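Salicylate 5-hydroxylase, large oxygenase component (Ralstonia sp., PDB 7C8Z) catalyses the 5-hydroxylation of salicylate to gentisate, as the iron- and [2Fe-2S]-containing oxygenase component of a multicomponent NADH-dependent enzyme system. Local coordinates at residues A[69-74]-A[185-190]; A[175-180]-A[189-194]; A[74-79]-A[93-98]. All blocks are in the same frame, centred on the assembly; numbering follows the deposited sequence.

How the contacts relate
All three contacts belong to one antiparallel sheet of the Rieske part of the chain, away from the iron-sulfur cluster and the mononuclear iron. Contact 1 pairs the outermost strand 69-73 with strand 184-188. Contact 2 follows that strand's exit and folds the loop 189-194 back over the next strand, 175-181; the centres of the two lie about 8 Å apart and they share Phe189 and Asp190. Contact 3, its centre about 11 Å from that of contact 1 and about 16 Å from that of contact 2, is nested within the chain loop that contact 1 closes, shares Glu74 with it, and closes before contact 2 opens. Contact 1 thus closes a long loop, and contacts 2 and 3 join connections to the same sheet, with Met95 packing against Val185.

Contact 1 (A[69-74]-A[185-190])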
# COMPACT_ATOMS: atom_id res chain seq x y z
N CYS A 69 27.77 14.83 -2.61
CA CYS A 69 26.51 14.36 -3.16
C CYS A 69 25.72 15.56 -3.65
O CYS A 69 25.77 16.64 -3.06
CB CYS A 69 25.71 13.57 -2.12
SG CYS A 69 26.52 12.04 -1.61
N TYR A 70 25.00 15.36 -4.75
CA TYR A 70 24.29 16.44 -5.41
C TYR A 70 23.13 16.93 -4.55
O TYR A 70 22.40 16.12 -3.96
CB TYR A 70 23.78 15.95 -6.77
CG TYR A 70 22.93 16.93 -7.55
CD1 TYR A 70 23.51 17.89 -8.37
CD2 TYR A 70 21.54 16.87 -7.49
CE1 TYR A 70 22.74 18.77 -9.09
CE2 TYR A 70 20.76 17.76 -8.20
CZ TYR A 70 21.37 18.70 -9.00
OH TYR A 70 20.61 19.59 -9.73
N VAL A 71 22.99 18.24 -4.45
CA VAL A 71 21.84 18.83 -3.77
C VAL A 71 21.06 19.81 -4.63
O VAL A 71 19.91 20.13 -4.28
CB VAL A 71 22.25 19.50 -2.44
CG1 VAL A 71 22.84 18.47 -1.48
CG2 VAL A 71 23.21 20.64 -2.67
N GLY A 72 21.60 20.32 -5.74
CA GLY A 72 20.71 21.03 -6.64
C GLY A 72 21.44 21.98 -7.57
O GLY A 72 22.61 21.79 -7.87
N LEU A 73 20.69 22.97 -8.05
CA LEU A 73 21.20 24.02 -8.92
C LEU A 73 21.04 25.37 -8.25
O LEU A 73 20.07 25.61 -7.52
CB LEU A 73 20.47 24.02 -10.26
CG LEU A 73 20.58 22.72 -11.06
CD1 LEU A 73 20.02 22.91 -12.46
CD2 LEU A 73 22.04 22.28 -11.10
N GLU A 74 21.98 26.28 -8.52
CA GLU A 74 21.90 27.62 -7.95
C GLU A 74 20.64 28.35 -8.41
O GLU A 74 20.05 29.11 -7.64
CB GLU A 74 23.14 28.43 -8.32
CG GLU A 74 24.43 27.87 -7.76
CD GLU A 74 25.49 28.93 -7.53
OE1 GLU A 74 25.12 30.06 -7.13
OE2 GLU A 74 26.68 28.63 -7.74
N VAL A 185 25.35 22.50 -7.39
CA VAL A 185 25.62 22.57 -5.96
C VAL A 185 25.64 21.16 -5.41
O VAL A 185 24.63 20.44 -5.49
CB VAL A 185 24.58 23.43 -5.22
CG1 VAL A 185 24.97 23.61 -3.77
CG2 VAL A 185 24.41 24.78 -5.89
N PHE A 186 26.78 20.76 -4.85
CA PHE A 186 26.98 19.53 -4.11
C PHE A 186 27.21 19.86 -2.65
O PHE A 186 27.55 20.99 -2.29
CB PHE A 186 28.19 18.75 -4.65
CG PHE A 186 27.98 18.15 -6.01
CD1 PHE A 186 27.82 18.95 -7.12
CD2 PHE A 186 27.95 16.77 -6.17
CE1 PHE A 186 27.62 18.40 -8.36
CE2 PHE A 186 27.75 16.22 -7.41
CZ PHE A 186 27.58 17.03 -8.51
N ALA A 187 27.05 18.85 -1.80
CA ALA A 187 27.26 19.03 -0.37
C ALA A 187 27.82 17.74 0.20
O ALA A 187 27.84 16.70 -0.46
CB ALA A 187 25.97 19.44 0.34
N SER A 188 28.26 17.82 1.45
CA SER A 188 28.84 16.65 2.10
C SER A 188 28.74 16.80 3.61
O SER A 188 29.04 17.86 4.15
CB SER A 188 30.30 16.45 1.68
OG SER A 188 30.92 15.42 2.41
N PHE A 189 28.34 15.71 4.27
CA PHE A 189 28.39 15.68 5.73
C PHE A 189 29.83 15.66 6.21
O PHE A 189 30.19 16.35 7.17
CB PHE A 189 27.64 14.46 6.27
CG PHE A 189 26.15 14.57 6.20
CD1 PHE A 189 25.45 15.30 7.14
CD2 PHE A 189 25.44 13.93 5.20
CE1 PHE A 189 24.08 15.40 7.09
CE2 PHE A 189 24.07 14.02 5.13
CZ PHE A 189 23.38 14.76 6.08
N ASP A 190 30.67 14.89 5.53
CA ASP A 190 32.09 14.83 5.85
C ASP A 190 32.74 16.17 5.52
O ASP A 190 32.76 16.59 4.36
CB ASP A 190 32.75 13.71 5.05
CG ASP A 190 34.14 13.38 5.54
OD1 ASP A 190 34.62 14.06 6.47
OD2 ASP A 190 34.75 12.45 4.98
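Tyr70 holds CG anti to its backbone N (chi1 176°), while Phe186 swings CG beside its own N (chi1 -70°), and the two rings meet edge-to-face, the edge of Tyr70 toward the face of Phe186, with planes at 84°. They sit on an antiparallel ladder of the Rieske-domain sheet that contains a classic beta bulge: Val71 and Gly72 both face Val185. The carbonyl of Val185 takes two backbone N-H groups in its plane, Val71 N at 2.9 Å and Gly72 N at 3.0 Å from Val185 O, and Gly72 O accepts in return from Val185 N. Before the bulge, Cys69 and Ala187 form a regular hydrogen-bonded pair, each N bonding the other's O. Glycine suits position 72 because a CB at these backbone angles would press against the preceding carbonyl O. Small or branched side chains fill the other face: Val71 CG1 lies 3.7 Å from Ala187 CB, and Val71 CG2 rests 3.6 Å from Val185 CG1. The other branch of Val185 reaches the aliphatic part of Glu74. Tyr70 reaches the catalytic-domain sheet, where its OH is hydrogen-bonded to Thr341 OG1 and its ring meets His343 edge-to-face, while the Phe186 ring meets Phe196 of helix 196-211. Phe186 is also covered by the tyrosine backbone, Tyr70 CA standing over the ring face, 4.1 Å from the centroid of Phe186.

Contact 2 (A[175-180]-A[189-194])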
# COMPACT_ATOMS: atom_id res chain seq x y z
N LYS A 175 25.48 21.12 10.21
CA LYS A 175 25.86 21.83 9.00
C LYS A 175 26.70 20.93 8.11
O LYS A 175 27.53 20.15 8.58
CB LYS A 175 26.67 23.09 9.34
CG LYS A 175 26.06 23.98 10.39
CD LYS A 175 27.03 25.09 10.74
CE LYS A 175 26.57 25.88 11.94
NZ LYS A 175 27.43 27.07 12.15
N LEU A 176 26.50 21.08 6.80
CA LEU A 176 27.23 20.33 5.79
C LEU A 176 28.13 21.28 5.02
O LEU A 176 27.83 22.47 4.88
CB LEU A 176 26.28 19.62 4.83
CG LEU A 176 25.57 18.37 5.35
CD1 LEU A 176 24.38 18.75 6.23
CD2 LEU A 176 25.12 17.49 4.18
N LYS A 177 29.25 20.76 4.52
CA LYS A 177 30.10 21.56 3.66
C LYS A 177 29.51 21.60 2.26
O LYS A 177 28.90 20.63 1.81
CB LYS A 177 31.53 21.00 3.63
CG LYS A 177 32.51 21.89 2.87
CD LYS A 177 33.86 21.99 3.56
CE LYS A 177 34.76 20.82 3.20
NZ LYS A 177 35.80 21.21 2.21
N VAL A 178 29.66 22.74 1.60
CA VAL A 178 28.97 23.03 0.34
C VAL A 178 30.01 23.33 -0.73
O VAL A 178 30.98 24.06 -0.48
CB VAL A 178 27.98 24.20 0.50
CG1 VAL A 178 27.22 24.42 -0.80
CG2 VAL A 178 27.02 23.93 1.64
N ALA A 179 29.82 22.77 -1.92
CA ALA A 179 30.67 23.04 -3.07
C ALA A 179 29.78 23.41 -4.25
O ALA A 179 29.02 22.57 -4.74
CB ALA A 179 31.56 21.84 -3.40
N ALA A 180 29.86 24.66 -4.69
CA ALA A 180 29.12 25.13 -5.84
C ALA A 180 30.08 25.48 -6.97
O ALA A 180 31.13 26.08 -6.74
CB ALA A 180 28.25 26.35 -5.48
N PHE A 189 28.34 15.71 4.27
CA PHE A 189 28.39 15.68 5.73
C PHE A 189 29.83 15.66 6.21
O PHE A 189 30.19 16.35 7.17
CB PHE A 189 27.64 14.46 6.27
CG PHE A 189 26.15 14.57 6.20
CD1 PHE A 189 25.45 15.30 7.14
CD2 PHE A 189 25.44 13.93 5.20
CE1 PHE A 189 24.08 15.40 7.09
CE2 PHE A 189 24.07 14.02 5.13
CZ PHE A 189 23.38 14.76 6.08
N ASP A 190 30.67 14.89 5.53
CA ASP A 190 32.09 14.83 5.85
C ASP A 190 32.74 16.17 5.52
O ASP A 190 32.76 16.59 4.36
CB ASP A 190 32.75 13.71 5.05
CG ASP A 190 34.14 13.38 5.54
OD1 ASP A 190 34.62 14.06 6.47
OD2 ASP A 190 34.75 12.45 4.98
N HIS A 191 33.26 16.84 6.55
CA HIS A 191 33.93 18.11 6.35
C HIS A 191 35.41 17.96 6.04
O HIS A 191 36.04 18.93 5.61
CB HIS A 191 33.73 19.00 7.58
CG HIS A 191 32.39 19.66 7.62
ND1 HIS A 191 32.15 20.89 7.04
CD2 HIS A 191 31.21 19.26 8.15
CE1 HIS A 191 30.89 21.21 7.22
NE2 HIS A 191 30.29 20.24 7.88
N ASP A 192 35.97 16.77 6.25
CA ASP A 192 37.32 16.45 5.82
C ASP A 192 37.34 15.77 4.46
O ASP A 192 38.21 14.94 4.18
CB ASP A 192 38.02 15.57 6.86
CG ASP A 192 37.89 16.13 8.27
OD1 ASP A 192 38.21 17.32 8.47
OD2 ASP A 192 37.46 15.38 9.17
N VAL A 193 36.38 16.10 3.61
CA VAL A 193 36.30 15.56 2.26
C VAL A 193 37.25 16.33 1.36
O VAL A 193 37.45 17.54 1.53
CB VAL A 193 34.85 15.61 1.74
CG1 VAL A 193 34.36 17.05 1.68
CG2 VAL A 193 34.73 14.94 0.38
N GLU A 194 37.86 15.62 0.42
CA GLU A 194 38.70 16.21 -0.62
C GLU A 194 37.92 17.33 -1.31
O GLU A 194 36.68 17.29 -1.35
CB GLU A 194 39.12 15.14 -1.63
CG GLU A 194 37.95 14.29 -2.10
CD GLU A 194 38.38 12.96 -2.68
OE1 GLU A 194 39.30 12.94 -3.53
OE2 GLU A 194 37.79 11.92 -2.28
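Phe189, just past the end of strand 184-188, sets its ring face against Leu176 of the neighbouring strand. Leu176 CD2 stands 3.5 Å above the centre of the Phe189 ring, almost exactly on its normal, a CH-pi contact, and Leu176 CD1 touches Phe189 CE1 toward the rim. A branched leucine suits the place, since one methyl can sit over the ring centre while the other drops past the rim at CE1; the ring also meets Arg91 in a cation-pi contact. Asp190 next accepts at OD1 from Asp192 N at 3.0 Å, an Asx turn that encloses His191, whose CG lies beside its backbone N (chi1 -79°). His191 NE2 donates to Lys175 O at 2.8 Å in a nearly straight bond (177°); the acceptor lies in the imidazole plane, but the donor comes from above the carbonyl plane. Lys177 CB lies 3.5 Å from His191 ND1, and its bent chain carries CE on to His191 O, at 3.3 Å. Val193 then offers CG1 to Lys177 CE, in a looser apolar touch. The connection toward helix 196-211 is thus held by the Leu176-Phe189 contact and by the His191 bond, which implies that NE2 carries a hydrogen without settling the ring's charge.

Contact 3 (A[74-79]-A[93-98]); sequences EAEIPN and VIMVRD
The connection between strands 69-73 and 82-88 of the Rieske-domain sheet opens with a 3-10 turn, 74-76, and this contact lays it beside the end of strand 91-97. Ile77 N closes the turn on Glu74 O at 2.9 Å. The principal link is Arg97, which sends its chain out opposite its own N and then turns at chi3 (-44°), bringing the guanidinium alongside the loop backbone. Arg97 NE points in its own plane at Ile77 O; the modelled separation of 2.4 Å is very short and its exact value doubtful at this resolution. Arg97 NH2 forms a salt bridge with Glu74 OE1 at 3.3 Å, on the anti side of the carboxylate but tilted 26° out of its plane, so the pairing is oblique and uses a single oxygen. Arginine suits this place because it can serve a carbonyl and a carboxylate together; its aliphatic part also passes the carbonyls of Pro78 and Asn79, with Arg97 CB 3.4 Å from Asn79 O. The pairing probably helps to keep Glu74 ionised. Ile77 turns inward, and its CD1 meets Met95 CG at 3.7 Å, while the flexible methionine curls its CE back to Ile77 CG1. Around this pair, Met95 lies against Ile103 and Val105 of strand 103-107 and Val185 of strand 184-188, Ile77 touches Asp82 at the start of strand 82-88, and Arg97 packs on Ile103.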
# COMPACT_ATOMS: atom_id res chain seq x y z
N GLU A 74 21.98 26.28 -8.52
CA GLU A 74 21.90 27.62 -7.95
C GLU A 74 20.64 28.35 -8.41
O GLU A 74 20.05 29.11 -7.64
CB GLU A 74 23.14 28.43 -8.32
CG GLU A 74 24.43 27.87 -7.76
CD GLU A 74 25.49 28.93 -7.53
OE1 GLU A 74 25.12 30.06 -7.13
OE2 GLU A 74 26.68 28.63 -7.74
N ALA A 75 20.21 28.11 -9.65
CA ALA A 75 19.02 28.77 -10.18
C ALA A 75 17.76 28.40 -9.41
O ALA A 75 16.78 29.14 -9.48
CB ALA A 75 18.85 28.42 -11.66
N GLU A 76 17.76 27.27 -8.70
CA GLU A 76 16.59 26.94 -7.88
C GLU A 76 16.46 27.85 -6.67
O GLU A 76 15.38 27.90 -6.07
CB GLU A 76 16.66 25.48 -7.41
CG GLU A 76 17.19 24.50 -8.43
CD GLU A 76 16.96 23.06 -8.03
OE1 GLU A 76 15.83 22.56 -8.17
OE2 GLU A 76 17.92 22.42 -7.55
N ILE A 77 17.50 28.59 -6.31
CA ILE A 77 17.45 29.45 -5.14
C ILE A 77 18.13 30.78 -5.44
O ILE A 77 19.20 31.08 -4.88
CB ILE A 77 18.09 28.76 -3.92
CG1 ILE A 77 19.39 28.05 -4.31
CG2 ILE A 77 17.12 27.75 -3.32
CD1 ILE A 77 20.34 27.86 -3.15
N PRO A 78 17.55 31.62 -6.31
CA PRO A 78 18.28 32.82 -6.76
C PRO A 78 18.39 33.90 -5.70
O PRO A 78 19.43 34.57 -5.63
CB PRO A 78 17.46 33.29 -7.96
CG PRO A 78 16.08 32.80 -7.68
CD PRO A 78 16.25 31.48 -6.99
N ASN A 79 17.36 34.10 -4.89
CA ASN A 79 17.32 35.22 -3.97
C ASN A 79 17.61 34.78 -2.55
O ASN A 79 17.46 33.60 -2.21
CB ASN A 79 15.94 35.89 -4.04
CG ASN A 79 15.53 36.24 -5.45
OD1 ASN A 79 16.36 36.69 -6.25
ND2 ASN A 79 14.26 36.02 -5.78
N VAL A 93 17.90 17.18 3.85
CA VAL A 93 18.67 18.39 4.04
C VAL A 93 17.96 19.54 3.34
O VAL A 93 17.06 19.34 2.52
CB VAL A 93 20.13 18.26 3.53
CG1 VAL A 93 20.90 17.29 4.41
CG2 VAL A 93 20.15 17.83 2.08
N ILE A 94 18.38 20.76 3.68
CA ILE A 94 17.84 21.99 3.11
C ILE A 94 18.99 22.78 2.52
O ILE A 94 20.00 23.02 3.20
CB ILE A 94 17.09 22.80 4.18
CG1 ILE A 94 16.08 21.91 4.92
CG2 ILE A 94 16.41 24.02 3.55
CD1 ILE A 94 15.68 22.45 6.26
N MET A 95 18.84 23.19 1.26
CA MET A 95 19.79 24.04 0.55
C MET A 95 19.17 25.42 0.44
O MET A 95 18.15 25.59 -0.23
CB MET A 95 20.12 23.46 -0.82
CG MET A 95 20.79 24.45 -1.76
SD MET A 95 20.94 23.85 -3.46
CE MET A 95 19.35 24.32 -4.13
N VAL A 96 19.76 26.41 1.11
CA VAL A 96 19.19 27.75 1.16
C VAL A 96 20.24 28.77 0.74
O VAL A 96 21.43 28.65 1.07
CB VAL A 96 18.65 28.08 2.56
CG1 VAL A 96 19.76 28.02 3.60
CG2 VAL A 96 17.96 29.44 2.56
N ARG A 97 19.80 29.80 0.02
CA ARG A 97 20.70 30.89 -0.33
C ARG A 97 20.81 31.85 0.85
O ARG A 97 19.79 32.35 1.35
CB ARG A 97 20.21 31.65 -1.56
CG ARG A 97 21.09 32.85 -1.87
CD ARG A 97 21.13 33.18 -3.35
NE ARG A 97 21.27 31.99 -4.18
CZ ARG A 97 22.43 31.43 -4.49
NH1 ARG A 97 23.57 31.94 -4.04
NH2 ARG A 97 22.46 30.35 -5.27
N ASP A 98 22.04 32.10 1.29
CA ASP A 98 22.30 32.95 2.44
C ASP A 98 22.08 34.42 2.06
O ASP A 98 22.26 34.80 0.90
CB ASP A 98 23.73 32.76 2.93
CG ASP A 98 23.92 33.20 4.36
OD1 ASP A 98 23.67 32.37 5.26
OD2 ASP A 98 24.30 34.36 4.59